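PDB 3PSM: defensin from Pachyrhizus erosus, which probably acts as an antifungal, antimicrobial defence peptide of the gamma-thionin family and forms a dimer in the crystal. Local coordinates for residues 8-11 / 12-16. Residues are numbered along the deposited sequence; the frame is centred on the assembly and turned at random.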
ATOM      1  N   ASP A   8      13.647  -6.533  -3.796  1.00 14.23           N
ATOM      2  CA  ASP A   8      14.344  -7.645  -4.373  1.00 14.08           C
ATOM      3  C   ASP A   8      13.750  -8.118  -5.700  1.00 12.52           C
ATOM      4  O   ASP A   8      14.506  -8.437  -6.617  1.00 15.16           O
ATOM      5  CB  ASP A   8      14.360  -8.825  -3.346  1.00 18.16           C
ATOM      6  CG  ASP A   8      15.397  -8.689  -2.238  1.00 24.92           C
ATOM      7  OD1 ASP A   8      16.337  -7.869  -2.326  1.00 26.44           O
ATOM      8  OD2 ASP A   8      15.276  -9.450  -1.244  1.00 38.70           O
ATOM      9  N   THR A   9      12.427  -8.177  -5.819  1.00 11.90           N
ATOM     10  CA  THR A   9      11.766  -8.862  -6.934  1.00 13.25           C
ATOM     11  C   THR A   9      10.622  -8.070  -7.515  1.00 12.47           C
ATOM     12  O   THR A   9       9.796  -8.603  -8.198  1.00 17.82           O
ATOM     13  CB  THR A   9      11.277 -10.265  -6.475  1.00 15.34           C
ATOM     14  OG1 THR A   9      10.450 -10.082  -5.311  1.00 19.05           O
ATOM     15  CG2 THR A   9      12.475 -11.133  -6.109  1.00 15.49           C
ATOM     16  N   PHE A  10      10.561  -6.781  -7.282  1.00 11.24           N
ATOM     17  CA  PHE A  10       9.537  -5.941  -7.927  1.00 10.42           C
ATOM     18  C   PHE A  10       9.764  -5.940  -9.434  1.00 10.94           C
ATOM     19  O   PHE A  10      10.889  -5.702  -9.871  1.00 12.89           O
ATOM     20  CB  PHE A  10       9.609  -4.554  -7.322  1.00 10.42           C
ATOM     21  CG  PHE A  10       8.560  -3.577  -7.874  1.00  9.62           C
ATOM     22  CD1 PHE A  10       7.338  -3.403  -7.229  1.00 10.81           C
ATOM     23  CD2 PHE A  10       8.792  -2.839  -9.003  1.00 10.25           C
ATOM     24  CE1 PHE A  10       6.416  -2.503  -7.692  1.00 11.41           C
ATOM     25  CE2 PHE A  10       7.836  -1.913  -9.467  1.00 10.94           C
ATOM     26  CZ  PHE A  10       6.661  -1.757  -8.804  1.00 11.57           C
ATOM     27  N   ARG A  11       8.696  -6.137 -10.188  1.00 10.92           N
ATOM     28  CA  ARG A  11       8.813  -6.204 -11.640  1.00 11.44           C
ATOM     29  C   ARG A  11       8.488  -4.922 -12.359  1.00 12.72           C
ATOM     30  O   ARG A  11       7.388  -4.361 -12.188  1.00 13.63           O
ATOM     31  CB  ARG A  11       7.852  -7.288 -12.136  1.00 11.41           C
ATOM     32  CG  ARG A  11       7.970  -7.525 -13.638  1.00 12.99           C
ATOM     33  CD  ARG A  11       7.126  -8.650 -14.134  1.00 13.44           C
ATOM     34  NE  ARG A  11       7.521  -9.940 -13.621  1.00 12.23           N
ATOM     35  CZ  ARG A  11       8.471 -10.727 -14.029  1.00 12.60           C
ATOM     36  NH1 ARG A  11       9.182 -10.400 -15.091  1.00 16.26           N
ATOM     37  NH2 ARG A  11       8.699 -11.896 -13.419  1.00 12.98           N
ATOM     38  N   GLY A  12       9.412  -4.504 -13.269  1.00 16.54           N
ATOM     39  CA  GLY A  12       9.194  -3.384 -14.183  1.00 16.99           C
ATOM     40  C   GLY A  12       9.438  -2.065 -13.483  1.00 13.71           C
ATOM     41  O   GLY A  12       9.796  -1.999 -12.250  1.00 14.84           O
ATOM     42  N   PRO A  13       9.222  -0.989 -14.207  1.00 13.57           N
ATOM     43  CA  PRO A  13       9.425   0.319 -13.571  1.00 12.59           C
ATOM     44  C   PRO A  13       8.419   0.565 -12.469  1.00 10.81           C
ATOM     45  O   PRO A  13       7.249   0.116 -12.538  1.00 12.00           O
ATOM     46  CB  PRO A  13       9.215   1.312 -14.738  1.00 14.43           C
ATOM     47  CG  PRO A  13       9.489   0.439 -15.963  1.00 17.18           C
ATOM     48  CD  PRO A  13       8.815  -0.848 -15.604  1.00 16.47           C
ATOM     49  N   CYS A  14       8.827   1.394 -11.534  1.00 10.71           N
ATOM     50  CA  CYS A  14       7.934   1.803 -10.437  1.00  9.77           C
ATOM     51  C   CYS A  14       7.292   3.140 -10.784  1.00 10.09           C
ATOM     52  O   CYS A  14       7.965   4.162 -10.831  1.00 11.43           O
ATOM     53  CB  CYS A  14       8.750   1.927  -9.167  1.00  9.30           C
ATOM     54  SG  CYS A  14       7.841   2.014  -7.628  1.00  9.23           S
ATOM     55  N   PHE A  15       5.993   3.059 -11.073  1.00 10.83           N
ATOM     56  CA  PHE A  15       5.179   4.214 -11.423  1.00 12.25           C
ATOM     57  C   PHE A  15       4.276   4.668 -10.308  1.00 12.74           C
ATOM     58  O   PHE A  15       3.924   5.826 -10.267  1.00 19.10           O
ATOM     59  CB  PHE A  15       4.328   3.912 -12.657  1.00 13.94           C
ATOM     60  CG  PHE A  15       5.131   3.712 -13.910  1.00 15.50           C
ATOM     61  CD1 PHE A  15       5.119   2.490 -14.566  1.00 17.12           C
ATOM     62  CD2 PHE A  15       5.912   4.707 -14.454  1.00 19.49           C
ATOM     63  CE1 PHE A  15       5.843   2.301 -15.741  1.00 18.56           C
ATOM     64  CE2 PHE A  15       6.620   4.486 -15.608  1.00 23.67           C
ATOM     65  CZ  PHE A  15       6.613   3.308 -16.262  1.00 21.62           C
ATOM     66  N   THR A  16       3.830   3.767  -9.445  1.00 10.37           N
ATOM     67  CA  THR A  16       2.886   4.081  -8.379  1.00  9.97           C
ATOM     68  C   THR A  16       3.479   3.669  -7.054  1.00  9.02           C
ATOM     69  O   THR A  16       3.965   2.544  -6.899  1.00  8.95           O
ATOM     70  CB  THR A  16       1.501   3.480  -8.614  1.00 10.41           C
ATOM     71  OG1 THR A  16       1.553   2.072  -8.366  1.00 10.38           O
ATOM     72  CG2 THR A  16       0.997   3.798 -10.022  1.00 12.75           C
TER
HETATM   73  O   HOH W   1      11.938  -3.032 -10.897  1.00 25.60           O
HETATM   74  O   HOH W   2       6.194  -2.180 -13.299  1.00 22.14           O
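The ring of Phe10 lies against the backbone of Gly12 and Pro13 and beside the sulfur of Cys14, all within one loop between strand 2-6 and helix 17-27. The ring reaches forward to Cys14, across the inside of the bend, because chi1 of Phe10 is near trans (-178°). Two carbonyl oxygens meet its edge near the ring plane: Gly12 O is 3.4 Å from Phe10 CE2, and Pro13 O is 3.7 Å from the same carbon. Cys14 CB lies 4.0 Å from Phe10 CE2. Its SG, 4.7 Å from the Phe10 ring centroid and obliquely placed, 36° off the normal, makes a sulfur-aromatic contact. This is the tight part, where the buried Cys14 and the partly exposed Phe10 both touch Cys41 of strand 41-46. Toward solvent the two halves of the bend share no direct hydrogen bond and are bridged by water. One water, in the ring plane at its edge, donates to Phe10 O and Gly12 O; a second donates to Arg11 O and Pro13 O, lying 2.7 Å from Arg11 O. The exposed Arg11 side chain points away. The Cys14-Cys35 disulfide joins the loop to strand 32-35 in this plant defensin of the cysteine-stabilised alpha-beta fold.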